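Local coordinates for glycosyl transferase, group 1 family protein (Staphylococcus aureus, PDB 4WAC) that belongs to the group 1 glycosyl transferases of the GT-B clan and carries, beside its two parallel-sheet domains, a large antiparallel sheet, at residues Lys95-Arg100 with Phe149-Asn154; Tyr181-Ile186 with Tyr197-Lys202; His254-Glu259 with Asp428-Pro433; Ser330-Thr335 with Gly363-Lys368. All blocks are in the same frame, centred on the assembly; numbering follows the deposited sequence.

The four contacts illustrate how one chain packs by different means in different parts of its fold. Contacts 1 and 2 reach the same ten-stranded antiparallel sheet, their centres about 20 Å apart: the first lays a helix against a strand, the second pairs two strands of a hairpin. Contacts 3 and 4 belong to the GT-B body. Contact 3 joins a loop of the seven-stranded parallel sheet to one of the six-stranded sheet, and contact 4, about 18 Å away between centres, joins two loops of the latter. Contacts 1 and 3 lie about 50 Å apart, centre to centre, on opposite sides of the chain's centre. The 1,2-ethanediol at contact 3 is probably a crystallisation additive.

Contact 1 (Lys95-Arg100 with Phe149-Asn154); sequences KHISER and FSFIDN
I97 packs the helix 91-101 against F149 and F151 of the strand 144-152, a helix-on-sheet contact at the large antiparallel sheet. The axes of the short segments 95-100 and 149-152 stay 12.2 Å apart at their closest, and side chains bridge the gap. The I97 side chain heads for the strand from its CB. CG1 lies beside the backbone N (chi1 -67°), and from there it approaches CZ of F149 at 4.1 Å. The chain then extends, which carries CD1 over one face of the F149 ring, 4.0 Å from the ring centroid and 17° off its normal: a CH-pi contact. The same methyl also reaches CZ of F151 at 4.0 Å, so it touches both phenylalanines.

F149 meets two further residues of the helix. Its CZ lies at the edge of the H96 ring, near CD2, and the second subunit packs T121 on H96. R100 brings its guanidinium to the edge of the F149 ring with the two planes 82° apart, while its charge is taken up by a salt bridge from NH1 to E147 and a cation-pi contact with F139. At that edge, NH1 of R100 comes to 4.1 Å from CE1 of F149.

Contact 2 (Tyr181-Ile186 with Tyr197-Lys202); sequences YISRNI and YVLVNK
Y181-I186 and Y197-K202 run antiparallel, 175° apart where they touch, as the two arms of a beta hairpin. S183 and Y197 form a hydrogen-bonded pair. N of Y197 gives a short bond of 2.6 Å to O of S183, and N of S183 returns one of 2.9 Å to O of Y197. The same Y197 O also takes a CA-H...O contact from I182. At V198, where the strand ends its run, an inverse gamma turn bends the chain, and N of V200 then donates to O of Y181 at 3.2 Å.

S183 and Y197 put their side chains on one face of the sheet. OG of S183, held between its backbone N and carbonyl carbon (chi1 74°), lies at the edge of the Y197 ring, 3.6 Å from CB of Y197, and is hydrogen-bonded to Y170. L199 adds its CD1 beside CB of S183. Farther along, a water accepts from ND2 of N185 (2.9 Å) and also bonds OH of Y197 (2.7 Å); OD1 of N185 is hydrogen-bonded to N143 of the second subunit, and OH of Y197 to K195. On the other face, CG1 of I182 meets CG2 of V198 at 4.1 Å.

The hairpin lies near one end of the ten-stranded sheet. Strand 168-174 flanks 180-186, with F173 touching Y181 and I182. Helix 74-83 supplies F78 to I182, and F117 of the second subunit meets the Y197 ring and packs on S183 and L199.

Contact 3 (His254-Glu259 with Asp428-Pro433); sequences HVNHHE and DIKYGP. With EDO (1,2-ethanediol), chain E.
With N256 CG swung opposite its backbone N (chi1 -168°) and Y431 CG lying beside the backbone N, the amide of N256 and the phenol ring of Y431 meet across the contact, their planes 33° apart. ND2 of N256 lies 3.7 Å from CE1 of Y431 and donates to the backbone O of K430 at 3.3 Å. The acceptor sits near the amide plane, but the donor stands well above the carbonyl plane, 63° out of it, so no lone pair points at it. At the other end of the amide, OD1 accepts from N of H258 at 2.9 Å, an Asx turn. These two bonds fix how the amide is turned.

OH of Y431 reaches the edges of two imidazoles, 3.2 Å from CE1 of H257 and 3.2 Å from CE1 of H258, while its hydrogen bond goes to D294. A cis peptide bond precedes Y431. O1 of a 1,2-ethanediol, probably from the crystallisation liquor, donates to the backbone O of D428 at 2.7 Å.

Helix 289-298 borders the contact: D294 also forms a salt bridge with K430, and Q298 bonds both histidines. The loops after strands 248-253 and 424-427 thus join the seven-stranded to the six-stranded parallel sheet.

Contact 4 (Ser330-Thr335 with Gly363-Lys368); sequences SRMVPT and GSVKDK
S330 and R331 lead the chain out of strand 326-329 to M332, which packs against G363 and V365 and does most of the touching. M332 sits at the centre of an inverse gamma turn and sends its side chain toward G363-K368. Its chain folds at chi2 (-52°) and again at chi3 (-85°), so that successive atoms lie along the opposing backbone instead of reaching past it. CB meets CG1 of V365 at 3.6 Å. CG of M332 lies 3.4 Å from N of G363 and also touches CB of K366. CE of M332 curls back to CG1 of V365 at 4.0 Å. The M332 and V365 side chains cross at about a right angle.

The carbonyl of M332 also faces the second segment. Its O is 3.1 Å from N of S364, but the angle is too poor for a hydrogen bond, so the contact rests on packing, including O of M332 against CB of V365 at 3.3 Å. V333 points its side chain away, and its CG2 lies over one face of the R331 guanidinium. P334 follows and runs alongside V365, the two side chains heading opposite ways; its CD comes to 3.6 Å from OG of S364 and also packs on CG2 of V365. The segment then enters a short 3-10 turn at P334-T335.

Both segments are largely loop, following strands 326-329 and 357-360 of the six-stranded parallel sheet in the group 1 glycosyl transferase region. I338 of helix 338-351 packs on M332 and V365, L384 of strand 382-386 on M332 and K366, and the second segment leads into helix 367-375.

Contact 1 (Lys95-Arg100 with Phe149-Asn154)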
# COMPACT_ATOMS: atom_id res chain seq x y z
N LYS A 95 30.93 12.35 10.03
CA LYS A 95 30.34 12.87 11.24
C LYS A 95 28.85 12.62 11.26
O LYS A 95 28.26 12.24 12.26
CB LYS A 95 30.60 14.33 11.37
CG LYS A 95 30.18 14.88 12.68
CD LYS A 95 30.31 16.38 12.65
CE LYS A 95 30.04 16.96 14.01
NZ LYS A 95 30.25 18.42 13.90
N HIS A 96 28.24 12.83 10.11
CA HIS A 96 26.82 12.57 9.98
C HIS A 96 26.50 11.12 10.38
O HIS A 96 25.62 10.88 11.21
CB HIS A 96 26.39 12.88 8.56
CG HIS A 96 25.02 12.41 8.21
ND1 HIS A 96 23.87 13.04 8.63
CD2 HIS A 96 24.62 11.36 7.44
CE1 HIS A 96 22.82 12.40 8.13
NE2 HIS A 96 23.25 11.38 7.41
N ILE A 97 27.25 10.17 9.83
CA ILE A 97 27.09 8.75 10.15
C ILE A 97 27.39 8.48 11.63
O ILE A 97 26.63 7.81 12.33
CB ILE A 97 27.99 7.88 9.26
CG1 ILE A 97 27.50 7.97 7.81
CG2 ILE A 97 27.98 6.41 9.73
CD1 ILE A 97 28.47 7.40 6.81
N SER A 98 28.49 9.02 12.12
CA SER A 98 28.89 8.79 13.50
C SER A 98 27.87 9.34 14.50
O SER A 98 27.62 8.73 15.55
CB SER A 98 30.25 9.43 13.75
OG SER A 98 30.55 9.38 15.12
N GLU A 99 27.29 10.50 14.19
CA GLU A 99 26.29 11.15 15.06
C GLU A 99 25.07 10.29 15.24
O GLU A 99 24.60 10.10 16.36
CB GLU A 99 25.86 12.50 14.48
CG GLU A 99 26.85 13.62 14.70
CD GLU A 99 27.16 13.80 16.16
OE1 GLU A 99 28.29 13.45 16.56
OE2 GLU A 99 26.28 14.27 16.90
N ARG A 100 24.54 9.77 14.13
CA ARG A 100 23.40 8.86 14.22
C ARG A 100 23.68 7.59 15.00
O ARG A 100 22.74 6.93 15.41
CB ARG A 100 22.92 8.48 12.82
CG ARG A 100 22.37 9.65 12.13
CD ARG A 100 22.26 9.41 10.65
NE ARG A 100 21.07 8.65 10.29
CZ ARG A 100 20.64 8.49 9.04
NH1 ARG A 100 21.29 9.01 8.05
NH2 ARG A 100 19.56 7.78 8.77
N PHE A 149 24.40 2.85 3.73
CA PHE A 149 25.70 3.35 3.29
C PHE A 149 26.62 2.17 2.98
O PHE A 149 26.83 1.30 3.84
CB PHE A 149 26.36 4.22 4.37
CG PHE A 149 25.70 5.57 4.58
CD1 PHE A 149 24.63 5.72 5.47
CD2 PHE A 149 26.15 6.70 3.87
CE1 PHE A 149 24.02 6.99 5.68
CE2 PHE A 149 25.55 7.97 4.07
CZ PHE A 149 24.50 8.10 4.99
N SER A 150 27.20 2.14 1.77
CA SER A 150 28.17 1.09 1.42
C SER A 150 29.59 1.57 1.43
O SER A 150 29.91 2.63 0.88
CB SER A 150 27.88 0.51 0.04
OG SER A 150 26.68 -0.24 0.08
N PHE A 151 30.44 0.72 1.99
CA PHE A 151 31.84 1.04 2.22
C PHE A 151 32.76 0.08 1.53
O PHE A 151 32.50 -1.14 1.51
CB PHE A 151 32.17 0.96 3.72
CG PHE A 151 31.57 2.01 4.55
CD1 PHE A 151 30.22 1.95 4.89
CD2 PHE A 151 32.36 3.03 5.06
CE1 PHE A 151 29.66 2.92 5.74
CE2 PHE A 151 31.83 4.01 5.88
CZ PHE A 151 30.46 3.96 6.25
N ILE A 152 33.89 0.58 1.05
CA ILE A 152 35.00 -0.28 0.63
C ILE A 152 36.25 0.26 1.31
O ILE A 152 36.50 1.47 1.28
CB ILE A 152 35.16 -0.32 -0.88
CG1 ILE A 152 33.95 -1.03 -1.50
CG2 ILE A 152 36.44 -1.08 -1.26
CD1 ILE A 152 33.98 -1.00 -3.02
N ASP A 153 36.97 -0.60 2.01
CA ASP A 153 38.15 -0.15 2.75
C ASP A 153 37.87 1.01 3.70
O ASP A 153 38.65 1.96 3.77
CB ASP A 153 39.24 0.25 1.76
CG ASP A 153 39.72 -0.94 0.94
OD1 ASP A 153 39.97 -2.02 1.53
OD2 ASP A 153 39.81 -0.80 -0.30
N ASN A 154 36.74 0.93 4.42
CA ASN A 154 36.29 1.99 5.32
C ASN A 154 35.97 3.34 4.70
O ASN A 154 35.86 4.34 5.42
CB ASN A 154 37.31 2.20 6.43
CG ASN A 154 37.40 1.00 7.33
OD1 ASN A 154 36.45 0.69 8.04
ND2 ASN A 154 38.54 0.28 7.29

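Contact 2 (Tyr181-Ile186 with Tyr197-Lys202)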
# COMPACT_ATOMS: atom_id res chain seq x y z
N TYR A 181 28.94 12.99 -6.04
CA TYR A 181 29.23 13.60 -7.34
C TYR A 181 28.08 13.30 -8.29
O TYR A 181 27.81 14.10 -9.18
CB TYR A 181 30.58 13.12 -7.93
CG TYR A 181 30.70 11.63 -8.15
CD1 TYR A 181 31.19 10.78 -7.13
CD2 TYR A 181 30.32 11.05 -9.36
CE1 TYR A 181 31.28 9.38 -7.33
CE2 TYR A 181 30.42 9.69 -9.57
CZ TYR A 181 30.89 8.87 -8.55
OH TYR A 181 30.95 7.53 -8.78
N ILE A 182 27.41 12.16 -8.09
CA ILE A 182 26.17 11.84 -8.83
C ILE A 182 25.06 11.28 -7.92
O ILE A 182 25.32 10.47 -7.05
CB ILE A 182 26.45 10.85 -9.98
CG1 ILE A 182 27.02 11.61 -11.20
CG2 ILE A 182 25.22 10.06 -10.37
CD1 ILE A 182 27.51 10.69 -12.32
N SER A 183 23.82 11.71 -8.14
CA SER A 183 22.70 11.03 -7.53
C SER A 183 21.67 10.74 -8.60
O SER A 183 21.66 11.41 -9.64
CB SER A 183 22.08 11.85 -6.40
OG SER A 183 21.34 12.90 -7.00
N ARG A 184 20.79 9.76 -8.34
CA ARG A 184 19.79 9.39 -9.35
C ARG A 184 18.55 8.69 -8.81
O ARG A 184 18.59 7.99 -7.79
CB ARG A 184 20.44 8.52 -10.42
CG ARG A 184 20.96 7.19 -9.93
CD ARG A 184 21.76 6.52 -11.06
NE ARG A 184 22.02 5.12 -10.74
CZ ARG A 184 22.52 4.23 -11.59
NH1 ARG A 184 22.80 4.58 -12.85
NH2 ARG A 184 22.73 2.99 -11.19
N ASN A 185 17.44 8.88 -9.50
CA ASN A 185 16.19 8.23 -9.11
C ASN A 185 16.14 6.81 -9.62
O ASN A 185 16.55 6.54 -10.76
CB ASN A 185 14.97 9.02 -9.64
CG ASN A 185 14.82 10.38 -8.96
OD1 ASN A 185 15.32 10.56 -7.84
ND2 ASN A 185 14.12 11.32 -9.61
N ILE A 186 15.62 5.92 -8.79
CA ILE A 186 15.32 4.54 -9.19
C ILE A 186 13.82 4.22 -9.12
O ILE A 186 13.18 4.50 -8.10
CB ILE A 186 16.05 3.53 -8.27
CG1 ILE A 186 17.53 3.87 -8.23
CG2 ILE A 186 15.86 2.09 -8.75
CD1 ILE A 186 18.16 3.74 -9.56
N TYR A 197 21.30 13.18 -11.54
CA TYR A 197 21.82 14.51 -11.20
C TYR A 197 23.33 14.46 -11.07
O TYR A 197 23.87 13.76 -10.21
CB TYR A 197 21.14 15.03 -9.91
CG TYR A 197 19.64 15.12 -10.08
CD1 TYR A 197 19.07 16.20 -10.78
CD2 TYR A 197 18.79 14.13 -9.55
CE1 TYR A 197 17.68 16.29 -10.95
CE2 TYR A 197 17.43 14.21 -9.70
CZ TYR A 197 16.87 15.28 -10.41
OH TYR A 197 15.52 15.33 -10.59
N VAL A 198 24.01 15.16 -11.98
CA VAL A 198 25.46 15.27 -11.93
C VAL A 198 25.77 16.48 -11.04
O VAL A 198 25.85 17.64 -11.48
CB VAL A 198 26.07 15.36 -13.34
CG1 VAL A 198 27.60 15.43 -13.26
CG2 VAL A 198 25.69 14.12 -14.15
N LEU A 199 25.85 16.18 -9.74
CA LEU A 199 26.07 17.17 -8.69
C LEU A 199 27.38 17.93 -8.87
O LEU A 199 27.41 19.15 -8.70
CB LEU A 199 26.05 16.47 -7.30
CG LEU A 199 24.79 15.64 -6.98
CD1 LEU A 199 24.96 14.76 -5.77
CD2 LEU A 199 23.55 16.52 -6.82
N VAL A 200 28.47 17.22 -9.18
CA VAL A 200 29.78 17.87 -9.34
C VAL A 200 29.75 18.93 -10.46
O VAL A 200 30.52 19.90 -10.42
CB VAL A 200 30.90 16.83 -9.61
CG1 VAL A 200 30.58 15.99 -10.84
CG2 VAL A 200 32.25 17.50 -9.70
N ASN A 201 28.85 18.78 -11.44
CA ASN A 201 28.74 19.81 -12.48
C ASN A 201 27.44 20.61 -12.43
O ASN A 201 27.17 21.35 -13.37
CB ASN A 201 28.85 19.19 -13.86
CG ASN A 201 30.24 18.64 -14.15
OD1 ASN A 201 31.23 19.05 -13.56
ND2 ASN A 201 30.30 17.70 -15.08
N LYS A 202 26.64 20.45 -11.37
CA LYS A 202 25.34 21.11 -11.24
C LYS A 202 24.46 20.91 -12.47
O LYS A 202 23.89 21.86 -12.98
CB LYS A 202 25.54 22.62 -10.96
CG LYS A 202 25.83 22.84 -9.49
CD LYS A 202 26.76 24.01 -9.25
CE LYS A 202 26.05 25.20 -8.62
NZ LYS A 202 25.09 25.93 -9.55
O HOH W 1 13.96 14.08 -8.84

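Contact 3 (His254-Glu259 with Asp428-Pro433)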
# COMPACT_ATOMS: atom_id res chain seq x y z
N HIS A 254 25.47 -10.06 -32.15
CA HIS A 254 26.14 -11.29 -31.78
C HIS A 254 25.25 -12.51 -31.79
O HIS A 254 25.72 -13.61 -31.53
CB HIS A 254 26.75 -11.15 -30.38
CG HIS A 254 27.86 -10.15 -30.31
ND1 HIS A 254 29.19 -10.51 -30.36
CD2 HIS A 254 27.84 -8.80 -30.19
CE1 HIS A 254 29.94 -9.43 -30.29
NE2 HIS A 254 29.14 -8.38 -30.18
N VAL A 255 23.96 -12.32 -32.06
CA VAL A 255 23.00 -13.41 -31.89
C VAL A 255 22.10 -13.51 -33.11
O VAL A 255 22.11 -12.63 -33.98
CB VAL A 255 22.12 -13.22 -30.61
CG1 VAL A 255 22.98 -13.15 -29.35
CG2 VAL A 255 21.21 -11.99 -30.74
N ASN A 256 21.33 -14.59 -33.19
CA ASN A 256 20.30 -14.69 -34.21
C ASN A 256 19.32 -13.53 -33.99
O ASN A 256 18.95 -13.25 -32.84
CB ASN A 256 19.58 -16.05 -34.15
CG ASN A 256 18.71 -16.31 -35.37
OD1 ASN A 256 17.99 -15.41 -35.83
ND2 ASN A 256 18.80 -17.52 -35.91
N HIS A 257 18.94 -12.83 -35.06
CA HIS A 257 18.10 -11.64 -34.90
C HIS A 257 16.61 -11.96 -34.84
O HIS A 257 15.81 -11.16 -34.34
CB HIS A 257 18.39 -10.61 -36.00
CG HIS A 257 18.17 -11.09 -37.40
ND1 HIS A 257 18.87 -12.15 -37.95
CD2 HIS A 257 17.34 -10.65 -38.38
CE1 HIS A 257 18.47 -12.34 -39.20
NE2 HIS A 257 17.54 -11.44 -39.48
N HIS A 258 16.23 -13.14 -35.33
CA HIS A 258 14.86 -13.63 -35.17
C HIS A 258 14.51 -13.84 -33.70
O HIS A 258 15.33 -14.34 -32.93
CB HIS A 258 14.68 -14.95 -35.92
CG HIS A 258 15.14 -14.90 -37.34
ND1 HIS A 258 16.42 -15.25 -37.72
CD2 HIS A 258 14.49 -14.55 -38.48
CE1 HIS A 258 16.54 -15.12 -39.03
NE2 HIS A 258 15.39 -14.69 -39.52
N GLU A 259 13.30 -13.44 -33.31
CA GLU A 259 12.82 -13.71 -31.96
C GLU A 259 12.79 -15.22 -31.68
O GLU A 259 12.38 -16.00 -32.54
CB GLU A 259 11.43 -13.09 -31.74
CG GLU A 259 10.75 -13.52 -30.43
CD GLU A 259 11.24 -12.73 -29.23
OE1 GLU A 259 12.43 -12.37 -29.20
OE2 GLU A 259 10.44 -12.51 -28.29
N ASP A 428 22.09 -28.87 -37.28
CA ASP A 428 22.34 -27.94 -38.38
C ASP A 428 21.37 -26.76 -38.22
O ASP A 428 20.29 -26.73 -38.81
CB ASP A 428 22.21 -28.64 -39.74
CG ASP A 428 22.73 -27.78 -40.93
OD1 ASP A 428 23.38 -26.74 -40.71
OD2 ASP A 428 22.50 -28.19 -42.09
N ILE A 429 21.77 -25.80 -37.39
CA ILE A 429 20.97 -24.61 -37.08
C ILE A 429 21.65 -23.34 -37.58
O ILE A 429 22.80 -23.36 -38.00
CB ILE A 429 20.69 -24.48 -35.54
CG1 ILE A 429 21.95 -24.82 -34.72
CG2 ILE A 429 19.51 -25.34 -35.11
CD1 ILE A 429 22.79 -23.62 -34.32
N LYS A 430 20.92 -22.22 -37.51
CA LYS A 430 21.50 -20.93 -37.86
C LYS A 430 21.76 -20.06 -36.61
O LYS A 430 20.93 -19.97 -35.71
CB LYS A 430 20.62 -20.18 -38.85
CG LYS A 430 19.21 -19.95 -38.39
CD LYS A 430 18.45 -19.19 -39.45
CE LYS A 430 18.60 -19.85 -40.81
NZ LYS A 430 17.94 -19.03 -41.86
N TYR A 431 22.94 -19.44 -36.56
CA TYR A 431 23.94 -19.57 -37.61
C TYR A 431 25.24 -20.14 -37.05
O TYR A 431 25.43 -20.18 -35.84
CB TYR A 431 24.20 -18.22 -38.25
CG TYR A 431 22.96 -17.45 -38.67
CD1 TYR A 431 22.30 -16.61 -37.78
CD2 TYR A 431 22.48 -17.53 -39.97
CE1 TYR A 431 21.18 -15.88 -38.18
CE2 TYR A 431 21.36 -16.82 -40.37
CZ TYR A 431 20.71 -15.99 -39.48
OH TYR A 431 19.60 -15.28 -39.90
N GLY A 432 26.14 -20.60 -37.93
CA GLY A 432 27.46 -21.03 -37.49
C GLY A 432 27.99 -22.43 -37.81
O GLY A 432 29.02 -22.54 -38.47
N PRO A 433 27.30 -23.49 -37.33
CA PRO A 433 27.73 -24.90 -37.44
C PRO A 433 27.90 -25.41 -38.88
O PRO A 433 28.77 -26.26 -39.12
CB PRO A 433 26.60 -25.67 -36.73
CG PRO A 433 25.92 -24.69 -35.89
CD PRO A 433 26.03 -23.37 -36.59
C1 EDO E . 20.26 -23.87 -41.46
O1 EDO E . 19.59 -24.66 -40.46
C2 EDO E . 20.68 -24.70 -42.67
O2 EDO E . 19.61 -25.57 -43.07

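Contact 4 (Ser330-Thr335 with Gly363-Lys368)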
# COMPACT_ATOMS: atom_id res chain seq x y z
N SER A 330 27.99 -25.37 -21.54
CA SER A 330 27.04 -24.32 -21.86
C SER A 330 26.49 -23.73 -20.58
O SER A 330 26.53 -24.37 -19.53
CB SER A 330 25.88 -24.85 -22.70
OG SER A 330 26.30 -25.19 -24.01
N ARG A 331 25.96 -22.52 -20.68
CA ARG A 331 25.03 -22.04 -19.67
C ARG A 331 23.73 -22.85 -19.85
O ARG A 331 23.39 -23.25 -20.97
CB ARG A 331 24.77 -20.53 -19.81
CG ARG A 331 26.03 -19.67 -19.96
CD ARG A 331 25.67 -18.20 -20.15
NE ARG A 331 24.65 -18.00 -21.18
CZ ARG A 331 23.51 -17.33 -21.00
NH1 ARG A 331 22.64 -17.21 -21.99
NH2 ARG A 331 23.24 -16.76 -19.83
N MET A 332 23.05 -23.14 -18.74
CA MET A 332 21.80 -23.90 -18.79
C MET A 332 20.63 -23.04 -19.31
O MET A 332 19.83 -22.52 -18.52
CB MET A 332 21.47 -24.47 -17.41
CG MET A 332 22.64 -25.17 -16.74
SD MET A 332 23.37 -26.42 -17.80
CE MET A 332 22.30 -27.82 -17.47
N VAL A 333 20.54 -22.90 -20.63
CA VAL A 333 19.62 -21.97 -21.28
C VAL A 333 18.65 -22.71 -22.19
O VAL A 333 19.07 -23.64 -22.89
CB VAL A 333 20.40 -20.89 -22.10
CG1 VAL A 333 19.46 -19.86 -22.73
CG2 VAL A 333 21.40 -20.19 -21.20
N PRO A 334 17.36 -22.32 -22.18
CA PRO A 334 16.31 -22.88 -23.05
C PRO A 334 16.71 -23.02 -24.51
O PRO A 334 16.31 -23.98 -25.17
CB PRO A 334 15.18 -21.85 -22.92
CG PRO A 334 15.33 -21.34 -21.53
CD PRO A 334 16.81 -21.39 -21.19
N THR A 335 17.50 -22.09 -25.02
CA THR A 335 17.80 -22.06 -26.45
C THR A 335 18.85 -23.09 -26.86
O THR A 335 19.04 -23.37 -28.04
CB THR A 335 18.26 -20.67 -26.89
OG1 THR A 335 18.33 -20.63 -28.32
CG2 THR A 335 19.61 -20.33 -26.28
N GLY A 363 22.35 -22.38 -14.75
CA GLY A 363 21.29 -21.53 -15.31
C GLY A 363 19.85 -21.97 -15.03
O GLY A 363 19.59 -22.77 -14.14
N SER A 364 18.91 -21.43 -15.81
CA SER A 364 17.47 -21.73 -15.66
C SER A 364 17.00 -23.02 -16.35
O SER A 364 15.90 -23.07 -16.89
CB SER A 364 16.63 -20.56 -16.21
OG SER A 364 16.49 -20.66 -17.63
N VAL A 365 17.83 -24.05 -16.36
CA VAL A 365 17.46 -25.29 -17.04
C VAL A 365 18.00 -26.46 -16.21
O VAL A 365 17.67 -27.62 -16.45
CB VAL A 365 17.96 -25.27 -18.54
CG1 VAL A 365 18.84 -26.45 -18.86
CG2 VAL A 365 16.79 -25.20 -19.50
N LYS A 366 18.78 -26.12 -15.18
CA LYS A 366 19.51 -27.14 -14.43
C LYS A 366 18.63 -28.02 -13.52
O LYS A 366 18.69 -29.25 -13.61
CB LYS A 366 20.63 -26.48 -13.60
CG LYS A 366 21.59 -27.46 -12.92
CD LYS A 366 22.63 -26.77 -12.05
CE LYS A 366 23.80 -27.69 -11.73
NZ LYS A 366 24.40 -27.40 -10.39
N ASP A 367 17.79 -27.40 -12.69
CA ASP A 367 16.97 -28.16 -11.73
C ASP A 367 15.67 -28.74 -12.32
O ASP A 367 15.02 -29.55 -11.67
CB ASP A 367 16.63 -27.27 -10.52
CG ASP A 367 17.62 -27.43 -9.38
OD1 ASP A 367 18.73 -27.96 -9.60
OD2 ASP A 367 17.29 -27.00 -8.25
N LYS A 368 15.28 -28.33 -13.52
CA LYS A 368 14.29 -29.12 -14.28
C LYS A 368 14.95 -30.10 -15.27
O LYS A 368 14.28 -30.64 -16.15
CB LYS A 368 13.27 -28.22 -15.02
CG LYS A 368 12.92 -26.93 -14.32
CD LYS A 368 12.77 -25.79 -15.31
CE LYS A 368 14.13 -25.50 -15.94
NZ LYS A 368 15.20 -25.03 -14.99